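Local coordinates for Glyco_hydro_cc domain-containing protein (Pseudomonas viridiflava, PDB 6UAV) that probably hydrolyses beta-1,3-glucan from within the chain as a GH128 subgroup II endo-beta-1,3-glucanase built on a TIM barrel, at residues I82-P85 / D89-N92; A141-A146 / R150-D155; M169-S174 / E215-V220. One frame throughout, in Å; residues are numbered along the deposited sequence.

Interaction 1 (I82-P85 / D89-N92); sequences INEP and DQAN
Ala91 N donates to Asn83 O over 2.9 Å, tying 89-92 back onto 82-85 within the loop that follows strand 78-81, the fourth strand of the (beta/alpha)8 TIM barrel. The Ala91 methyl presses on the same oxygen, with CB 3.0 Å from Asn83 O, and reaches Ile82 CG2 at 4.0 Å. Asn83 holds CG anti to the backbone N (chi1 -165°), which carries its amide toward Gln90. Gln90 kinks at its second torsion (chi2 -66°), which brings OE1 to Asn83 ND2 for a weak bond of 3.1 Å. The two amide planes stand 75° apart, so this pair is no flat amide dimer. Gln90 NE2 turns instead to Asp89 OD2, again weakly. Trp57 lies against both Asn83 and Gln90. Glu84 runs alongside Gln90 in the same direction, their CB atoms 3.7 Å apart. Its chain is extended beyond CG, and OE2 is hydrogen-bonded to His160 and Asn122. An Asn-Glu pair after the fourth strand is consistent with the acid/base position of clan GH-A glycosidases. The other carboxylate oxygen, Glu84 OE1, rests 3.3 Å from the aliphatic Gln90 CG.

Interaction 2 (A141-A146 / R150-D155); sequences AAYASA and RDPQID. With SO4 (sulfate ion), chain D.
Tyr143 OH is gripped by three groups: it accepts from Arg150 NH2 at 2.9 Å and from a bound water, and it is hydrogen-bonded to Glu106 OE1. The phenol ring and the guanidinium planes are 71° apart, and the hydroxyl lies somewhat tilted from the guanidinium plane. Arg150 reaches it by an extended start and a bend at its third torsion (chi3 65°), which turns the guanidinium back toward the tyrosine hydroxyl. The same water accepts from Arg150 NE at 3.0 Å and donates to Asp151 O at 2.8 Å, so it links the arginine, the tyrosine and the backbone. A sulfate ion, probably from the crystallisation liquor, occupies a further edge of the guanidinium: Arg150 NH1 meets its O1 at 2.8 Å and Arg150 NH2 meets its O4 at 3.2 Å. His147 ND1 also binds this ion, and its ring stacks with that of Tyr143.

Away from the hydroxyl, along the ring, the contact turns apolar. Pro152 CA sits over one face of the Tyr143 ring, 3.7 Å from the centroid and 17° off the normal, which meets the geometry of a CH-pi contact. Pro152 CB adds to this cover, 3.7 Å from Tyr143 CG. Arg150 O lies at the ring edge and also faces Ala144 CA at 3.2 Å in a CA-H...O contact; this buried oxygen has no conventional hydrogen-bond partner in the model.

The whole arrangement closes the loop that leads from helix 132-146 to strand 156-161. Helix 95-112 flanks it, with Pro103 against Tyr143, Trp102 against Pro152, and Glu106 OE2 accepting from Gln153 N.

Interaction 3 (M169-S174 / E215-V220); sequences MLDRLS and ERRSDV
An outer helix of the TIM barrel, 166-173, carrying Leu170 and Asp171, meets the type I beta turn from Arg217 to Val220 that leads from helix 200-216 into strand 220-225. Arg217 spans the gap. Its NH1 and NH2 both donate to a single oxygen, Asp171 OD1, at 3.0 Å and 3.1 Å, an end-on grip made by two nitrogens. NH1 approaches Asp171 OD1 from above the carboxylate plane, whereas NH2 comes nearly along its C-O axis; the carboxylate and guanidinium planes are 46° apart.

A second grip comes from within the turn. Asp219 engages the arginine side-on, its OD1 taking NE of Arg217 at 2.9 Å and its OD2 taking NH2 of Arg217 at 3.0 Å, each through a syn lone pair. The bend at the third torsion of Arg217 (chi3 82°) turns the guanidinium so that its edges serve both acids while one face lies on Leu170. Leu170 CB stands 3.6 Å above the guanidinium plane, over its centre. Further along, Leu170 CD1 reaches Arg217 CD at 3.8 Å and Val220 CG2 at 3.9 Å. The leucine itself is buried on Phe159, Phe180, Val182 and Leu214.

One cation thus sits between two carboxylates. Four N-H...O bonds and an apolar face should fix the rotation of the guanidinium, and the shared cation would be expected to favour the ionised form of both aspartates and to offset the repulsion between their carboxylates.

How the interactions relate
Interaction 1 is the buried one and lies in the loop beyond the C-terminal end of its strand, the side on which TIM-barrel enzymes carry their active sites. Interactions 2 and 3 are partly buried and sit where helices return to the N-terminal ends of strands. Interaction 2 lies farthest out, its centre about 22 Å from the chain's, against 14 Å for interaction 3 and 12 Å for interaction 1. Interactions 1 and 2 are short-range closures within one connection, whereas 169-174 / 215-220 joins elements 41 residues apart. Their chemistry follows place: backbone and weak amide bonds in the first, an arginine-phenol bond with water and sulfate in the second, and a salt-bridge network in the third.

Interaction 1 (I82-P85 / D89-N92)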
loop_
_atom_site.group_PDB
_atom_site.type_symbol
_atom_site.label_atom_id
_atom_site.label_comp_id
_atom_site.label_asym_id
_atom_site.label_seq_id
_atom_site.Cartn_x
_atom_site.Cartn_y
_atom_site.Cartn_z
ATOM N N ILE A 82 1.062 -5.342 -8.137
ATOM C CA ILE A 82 0.599 -4.439 -9.219
ATOM C C ILE A 82 0.277 -3.027 -8.704
ATOM O O ILE A 82 -0.842 -2.772 -8.245
ATOM C CB ILE A 82 -0.553 -5.044 -10.049
ATOM C CG1 ILE A 82 -0.247 -6.507 -10.451
ATOM C CG2 ILE A 82 -0.719 -4.109 -11.254
ATOM C CD1 ILE A 82 -1.029 -7.088 -11.600
ATOM N N ASN A 83 1.244 -2.131 -8.878
ATOM C CA ASN A 83 1.109 -0.728 -8.355
ATOM C C ASN A 83 0.378 0.173 -9.345
ATOM O O ASN A 83 1.026 0.671 -10.257
ATOM C CB ASN A 83 2.466 -0.126 -8.036
ATOM C CG ASN A 83 2.284 1.117 -7.190
ATOM O OD1 ASN A 83 1.918 1.019 -6.027
ATOM N ND2 ASN A 83 2.535 2.279 -7.773
ATOM N N GLU A 84 -0.920 0.405 -9.162
ATOM C CA GLU A 84 -1.699 1.356 -9.994
ATOM C C GLU A 84 -1.636 0.970 -11.453
ATOM O O GLU A 84 -1.111 1.701 -12.298
ATOM C CB GLU A 84 -1.186 2.773 -9.722
ATOM C CG GLU A 84 -1.565 3.231 -8.304
ATOM C CD GLU A 84 -1.372 4.725 -8.084
ATOM O OE1 GLU A 84 -0.997 5.427 -9.071
ATOM O OE2 GLU A 84 -1.576 5.158 -6.968
ATOM N N PRO A 85 -2.236 -0.180 -11.839
ATOM C CA PRO A 85 -2.208 -0.586 -13.233
ATOM C C PRO A 85 -2.891 0.376 -14.181
ATOM O O PRO A 85 -2.515 0.450 -15.356
ATOM C CB PRO A 85 -2.948 -1.929 -13.233
ATOM C CG PRO A 85 -3.842 -1.866 -11.990
ATOM C CD PRO A 85 -3.040 -1.080 -10.970
ATOM N N ASP A 89 1.695 6.298 -15.745
ATOM C CA ASP A 89 3.032 6.605 -15.189
ATOM C C ASP A 89 3.394 5.609 -14.088
ATOM O O ASP A 89 4.485 5.752 -13.487
ATOM C CB ASP A 89 3.092 8.044 -14.657
ATOM C CG ASP A 89 2.292 8.200 -13.392
ATOM O OD1 ASP A 89 1.066 7.981 -13.433
ATOM O OD2 ASP A 89 2.914 8.460 -12.364
ATOM N N GLN A 90 2.533 4.656 -13.764
ATOM C CA GLN A 90 2.827 3.642 -12.732
ATOM C C GLN A 90 2.887 2.259 -13.426
ATOM O O GLN A 90 3.508 2.164 -14.501
ATOM C CB GLN A 90 1.776 3.729 -11.654
ATOM C CG GLN A 90 1.764 5.074 -10.930
ATOM C CD GLN A 90 3.026 5.293 -10.152
ATOM O OE1 GLN A 90 3.663 4.367 -9.692
ATOM N NE2 GLN A 90 3.385 6.553 -9.958
ATOM N N ALA A 91 2.276 1.211 -12.873
ATOM C CA ALA A 91 2.382 -0.138 -13.436
ATOM C C ALA A 91 1.924 -0.142 -14.898
ATOM O O ALA A 91 2.497 -0.944 -15.706
ATOM C CB ALA A 91 1.654 -1.139 -12.568
ATOM N N ASN A 92 0.902 0.656 -15.262
ATOM C CA ASN A 92 0.520 0.820 -16.672
ATOM C C ASN A 92 0.245 -0.564 -17.263
ATOM O O ASN A 92 0.835 -0.924 -18.306
ATOM C CB ASN A 92 1.600 1.582 -17.410
ATOM C CG ASN A 92 1.149 2.039 -18.768
ATOM O OD1 ASN A 92 -0.043 2.146 -19.026
ATOM N ND2 ASN A 92 2.110 2.237 -19.657
#

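Interaction 2 (A141-A146 / R150-D155)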
loop_
_atom_site.group_PDB
_atom_site.type_symbol
_atom_site.label_atom_id
_atom_site.label_comp_id
_atom_site.label_asym_id
_atom_site.label_seq_id
_atom_site.Cartn_x
_atom_site.Cartn_y
_atom_site.Cartn_z
ATOM N N ALA A 141 -12.996 -10.221 -15.881
ATOM C CA ALA A 141 -13.568 -10.851 -17.090
ATOM C C ALA A 141 -12.440 -11.490 -17.926
ATOM O O ALA A 141 -12.685 -12.544 -18.511
ATOM C CB ALA A 141 -14.339 -9.804 -17.849
ATOM N N ALA A 142 -11.261 -10.848 -17.979
ATOM C CA ALA A 142 -10.116 -11.346 -18.771
ATOM C C ALA A 142 -9.608 -12.624 -18.113
ATOM O O ALA A 142 -9.373 -13.641 -18.784
ATOM C CB ALA A 142 -9.036 -10.325 -18.861
ATOM N N TYR A 143 -9.395 -12.580 -16.809
ATOM C CA TYR A 143 -8.889 -13.765 -16.082
ATOM C C TYR A 143 -9.903 -14.903 -16.237
ATOM O O TYR A 143 -9.540 -16.046 -16.601
ATOM C CB TYR A 143 -8.600 -13.444 -14.620
ATOM C CG TYR A 143 -7.969 -14.646 -13.974
ATOM C CD1 TYR A 143 -8.740 -15.684 -13.528
ATOM C CD2 TYR A 143 -6.588 -14.788 -13.862
ATOM C CE1 TYR A 143 -8.186 -16.811 -12.944
ATOM C CE2 TYR A 143 -6.010 -15.920 -13.317
ATOM C CZ TYR A 143 -6.810 -16.929 -12.822
ATOM O OH TYR A 143 -6.306 -18.098 -12.320
ATOM N N ALA A 144 -11.209 -14.666 -15.978
ATOM C CA ALA A 144 -12.226 -15.727 -16.008
ATOM C C ALA A 144 -12.282 -16.333 -17.416
ATOM O O ALA A 144 -12.405 -17.528 -17.535
ATOM C CB ALA A 144 -13.572 -15.211 -15.573
ATOM N N SER A 145 -12.171 -15.526 -18.468
ATOM C CA SER A 145 -12.118 -16.003 -19.860
ATOM C C SER A 145 -10.998 -17.048 -20.057
ATOM O O SER A 145 -11.220 -18.097 -20.743
ATOM C CB SER A 145 -11.941 -14.831 -20.795
ATOM O OG SER A 145 -11.900 -15.305 -22.132
ATOM N N ALA A 146 -9.818 -16.741 -19.528
ATOM C CA ALA A 146 -8.628 -17.606 -19.707
ATOM C C ALA A 146 -8.651 -18.842 -18.795
ATOM O O ALA A 146 -7.751 -19.715 -19.011
ATOM C CB ALA A 146 -7.388 -16.769 -19.516
ATOM N N ARG A 150 -13.236 -19.226 -13.822
ATOM C CA ARG A 150 -12.718 -19.037 -12.433
ATOM C C ARG A 150 -12.300 -17.555 -12.234
ATOM O O ARG A 150 -11.678 -16.947 -13.130
ATOM C CB ARG A 150 -11.567 -20.021 -12.181
ATOM C CG ARG A 150 -11.101 -20.062 -10.733
ATOM C CD ARG A 150 -9.983 -21.030 -10.465
ATOM N NE ARG A 150 -8.757 -20.649 -11.166
ATOM C CZ ARG A 150 -8.195 -21.322 -12.167
ATOM N NH1 ARG A 150 -8.780 -22.416 -12.651
ATOM N NH2 ARG A 150 -7.078 -20.906 -12.717
ATOM N N ASP A 151 -12.649 -16.960 -11.102
ATOM C CA ASP A 151 -12.187 -15.609 -10.728
ATOM C C ASP A 151 -10.704 -15.644 -10.363
ATOM O O ASP A 151 -10.257 -16.637 -9.830
ATOM C CB ASP A 151 -12.998 -15.040 -9.552
ATOM C CG ASP A 151 -14.377 -14.496 -9.936
ATOM O OD1 ASP A 151 -14.633 -14.243 -11.123
ATOM O OD2 ASP A 151 -15.124 -14.260 -9.012
ATOM N N PRO A 152 -9.962 -14.550 -10.591
ATOM C CA PRO A 152 -8.566 -14.448 -10.140
ATOM C C PRO A 152 -8.524 -14.539 -8.618
ATOM O O PRO A 152 -9.474 -14.084 -7.931
ATOM C CB PRO A 152 -8.111 -13.080 -10.630
ATOM C CG PRO A 152 -9.394 -12.282 -10.741
ATOM C CD PRO A 152 -10.429 -13.282 -11.178
ATOM N N GLN A 153 -7.457 -15.152 -8.088
ATOM C CA GLN A 153 -7.273 -15.174 -6.619
ATOM C C GLN A 153 -6.966 -13.753 -6.155
ATOM O O GLN A 153 -5.960 -13.192 -6.586
ATOM C CB GLN A 153 -6.071 -16.041 -6.285
ATOM C CG GLN A 153 -5.821 -16.151 -4.769
ATOM C CD GLN A 153 -4.495 -16.839 -4.492
ATOM O OE1 GLN A 153 -4.077 -17.683 -5.285
ATOM N NE2 GLN A 153 -3.824 -16.484 -3.395
ATOM N N ILE A 154 -7.833 -13.195 -5.342
ATOM C CA ILE A 154 -7.607 -11.867 -4.723
ATOM C C ILE A 154 -7.912 -12.069 -3.260
ATOM O O ILE A 154 -9.067 -12.323 -2.917
ATOM C CB ILE A 154 -8.442 -10.749 -5.363
ATOM C CG1 ILE A 154 -8.081 -10.495 -6.839
ATOM C CG2 ILE A 154 -8.213 -9.457 -4.536
ATOM C CD1 ILE A 154 -8.964 -9.435 -7.462
ATOM N N ASP A 155 -6.891 -12.035 -2.424
ATOM C CA ASP A 155 -7.080 -12.180 -0.960
ATOM C C ASP A 155 -7.520 -10.817 -0.393
ATOM O O ASP A 155 -8.498 -10.796 0.429
ATOM C CB ASP A 155 -5.840 -12.799 -0.326
ATOM C CG ASP A 155 -5.563 -14.192 -0.847
ATOM O OD1 ASP A 155 -6.438 -15.119 -0.583
ATOM O OD2 ASP A 155 -4.553 -14.334 -1.618
HETATM S S SO4 D . -6.515 -23.377 -15.617
HETATM O O1 SO4 D . -7.727 -23.663 -14.928
HETATM O O2 SO4 D . -6.004 -24.581 -16.212
HETATM O O3 SO4 D . -6.788 -22.459 -16.667
HETATM O O4 SO4 D . -5.526 -22.845 -14.698
HETATM O O HOH W 1 -7.973 -18.265 -9.607
#

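Interaction 3 (M169-S174 / E215-V220)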
loop_
_atom_site.group_PDB
_atom_site.type_symbol
_atom_site.label_atom_id
_atom_site.label_comp_id
_atom_site.label_asym_id
_atom_site.label_seq_id
_atom_site.Cartn_x
_atom_site.Cartn_y
_atom_site.Cartn_z
ATOM N N MET A 169 -14.903 5.696 -1.522
ATOM C CA MET A 169 -14.223 4.894 -2.544
ATOM C C MET A 169 -14.141 3.433 -2.039
ATOM O O MET A 169 -14.341 2.500 -2.834
ATOM C CB MET A 169 -12.850 5.461 -2.869
ATOM C CG MET A 169 -12.874 6.770 -3.606
ATOM S SD MET A 169 -13.916 6.834 -5.059
ATOM C CE MET A 169 -13.025 5.792 -6.187
ATOM N N LEU A 170 -13.857 3.199 -0.762
ATOM C CA LEU A 170 -13.878 1.823 -0.206
ATOM C C LEU A 170 -15.299 1.260 -0.299
ATOM O O LEU A 170 -15.439 0.048 -0.647
ATOM C CB LEU A 170 -13.337 1.790 1.212
ATOM C CG LEU A 170 -11.888 2.285 1.353
ATOM C CD1 LEU A 170 -11.453 2.213 2.812
ATOM C CD2 LEU A 170 -10.916 1.546 0.423
ATOM N N ASP A 171 -16.325 2.048 -0.002
ATOM C CA ASP A 171 -17.727 1.534 -0.145
ATOM C C ASP A 171 -17.968 1.134 -1.588
ATOM O O ASP A 171 -18.536 0.022 -1.839
ATOM C CB ASP A 171 -18.759 2.515 0.383
ATOM C CG ASP A 171 -18.822 2.594 1.887
ATOM O OD1 ASP A 171 -18.098 1.780 2.544
ATOM O OD2 ASP A 171 -19.593 3.464 2.397
ATOM N N ARG A 172 -17.589 1.978 -2.542
ATOM C CA ARG A 172 -17.823 1.666 -3.967
ATOM C C ARG A 172 -17.099 0.358 -4.307
ATOM O O ARG A 172 -17.724 -0.486 -4.974
ATOM C CB ARG A 172 -17.440 2.855 -4.847
ATOM C CG ARG A 172 -18.422 4.016 -4.737
ATOM C CD ARG A 172 -17.833 5.427 -4.948
ATOM N NE ARG A 172 -17.101 5.504 -6.207
ATOM C CZ ARG A 172 -16.865 6.628 -6.892
ATOM N NH1 ARG A 172 -16.202 6.580 -8.042
ATOM N NH2 ARG A 172 -17.304 7.790 -6.424
ATOM N N LEU A 173 -15.860 0.186 -3.834
ATOM C CA LEU A 173 -15.033 -1.002 -4.207
ATOM C C LEU A 173 -15.422 -2.244 -3.410
ATOM O O LEU A 173 -14.976 -3.320 -3.758
ATOM C CB LEU A 173 -13.550 -0.699 -4.048
ATOM C CG LEU A 173 -12.992 0.284 -5.080
ATOM C CD1 LEU A 173 -11.613 0.725 -4.676
ATOM C CD2 LEU A 173 -12.937 -0.306 -6.455
ATOM N N SER A 174 -16.288 -2.121 -2.409
ATOM C CA SER A 174 -16.741 -3.295 -1.626
ATOM C C SER A 174 -17.538 -4.237 -2.531
ATOM O O SER A 174 -17.637 -5.436 -2.161
ATOM C CB SER A 174 -17.490 -2.918 -0.381
ATOM O OG SER A 174 -18.675 -2.199 -0.630
ATOM N N GLU A 215 -8.995 2.518 10.964
ATOM C CA GLU A 215 -8.913 1.689 12.176
ATOM C C GLU A 215 -10.292 1.063 12.440
ATOM O O GLU A 215 -10.331 -0.088 12.884
ATOM C CB GLU A 215 -8.411 2.522 13.349
ATOM C CG GLU A 215 -6.897 2.769 13.311
ATOM C CD GLU A 215 -6.022 1.562 13.592
ATOM O OE1 GLU A 215 -6.566 0.543 14.155
ATOM O OE2 GLU A 215 -4.800 1.666 13.323
ATOM N N ARG A 216 -11.374 1.831 12.249
ATOM C CA ARG A 216 -12.738 1.383 12.616
ATOM C C ARG A 216 -13.319 0.478 11.539
ATOM O O ARG A 216 -14.196 -0.253 11.895
ATOM C CB ARG A 216 -13.658 2.554 12.992
ATOM C CG ARG A 216 -13.133 3.242 14.248
ATOM C CD ARG A 216 -14.019 4.349 14.781
ATOM N NE ARG A 216 -13.462 4.857 16.044
ATOM C CZ ARG A 216 -13.905 5.968 16.611
ATOM N NH1 ARG A 216 -14.892 6.629 16.024
ATOM N NH2 ARG A 216 -13.364 6.405 17.732
ATOM N N ARG A 217 -12.822 0.471 10.304
ATOM C CA ARG A 217 -13.366 -0.438 9.265
ATOM C C ARG A 217 -12.823 -1.856 9.450
ATOM O O ARG A 217 -11.580 -2.061 9.320
ATOM C CB ARG A 217 -12.989 0.050 7.877
ATOM C CG ARG A 217 -13.811 1.206 7.384
ATOM C CD ARG A 217 -13.466 1.502 5.938
ATOM N NE ARG A 217 -14.152 0.648 5.002
ATOM C CZ ARG A 217 -15.225 0.966 4.275
ATOM N NH1 ARG A 217 -15.743 2.199 4.306
ATOM N NH2 ARG A 217 -15.643 0.088 3.394
ATOM N N SER A 218 -13.739 -2.815 9.651
ATOM C CA SER A 218 -13.398 -4.254 9.795
ATOM C C SER A 218 -12.888 -4.772 8.465
ATOM O O SER A 218 -12.107 -5.750 8.551
ATOM C CB SER A 218 -14.544 -5.095 10.281
ATOM O OG SER A 218 -15.671 -4.920 9.444
ATOM N N ASP A 219 -13.155 -4.090 7.329
ATOM C CA ASP A 219 -12.685 -4.616 6.001
ATOM C C ASP A 219 -11.355 -3.988 5.593
ATOM O O ASP A 219 -10.924 -4.113 4.430
ATOM C CB ASP A 219 -13.733 -4.462 4.896
ATOM C CG ASP A 219 -14.023 -3.020 4.540
ATOM O OD1 ASP A 219 -13.540 -2.122 5.315
ATOM O OD2 ASP A 219 -14.751 -2.784 3.567
ATOM N N VAL A 220 -10.696 -3.276 6.510
ATOM C CA VAL A 220 -9.343 -2.707 6.224
ATOM C C VAL A 220 -8.336 -3.370 7.147
ATOM O O VAL A 220 -8.492 -3.231 8.390
ATOM C CB VAL A 220 -9.293 -1.188 6.403
ATOM C CG1 VAL A 220 -7.851 -0.708 6.331
ATOM C CG2 VAL A 220 -10.171 -0.441 5.384
#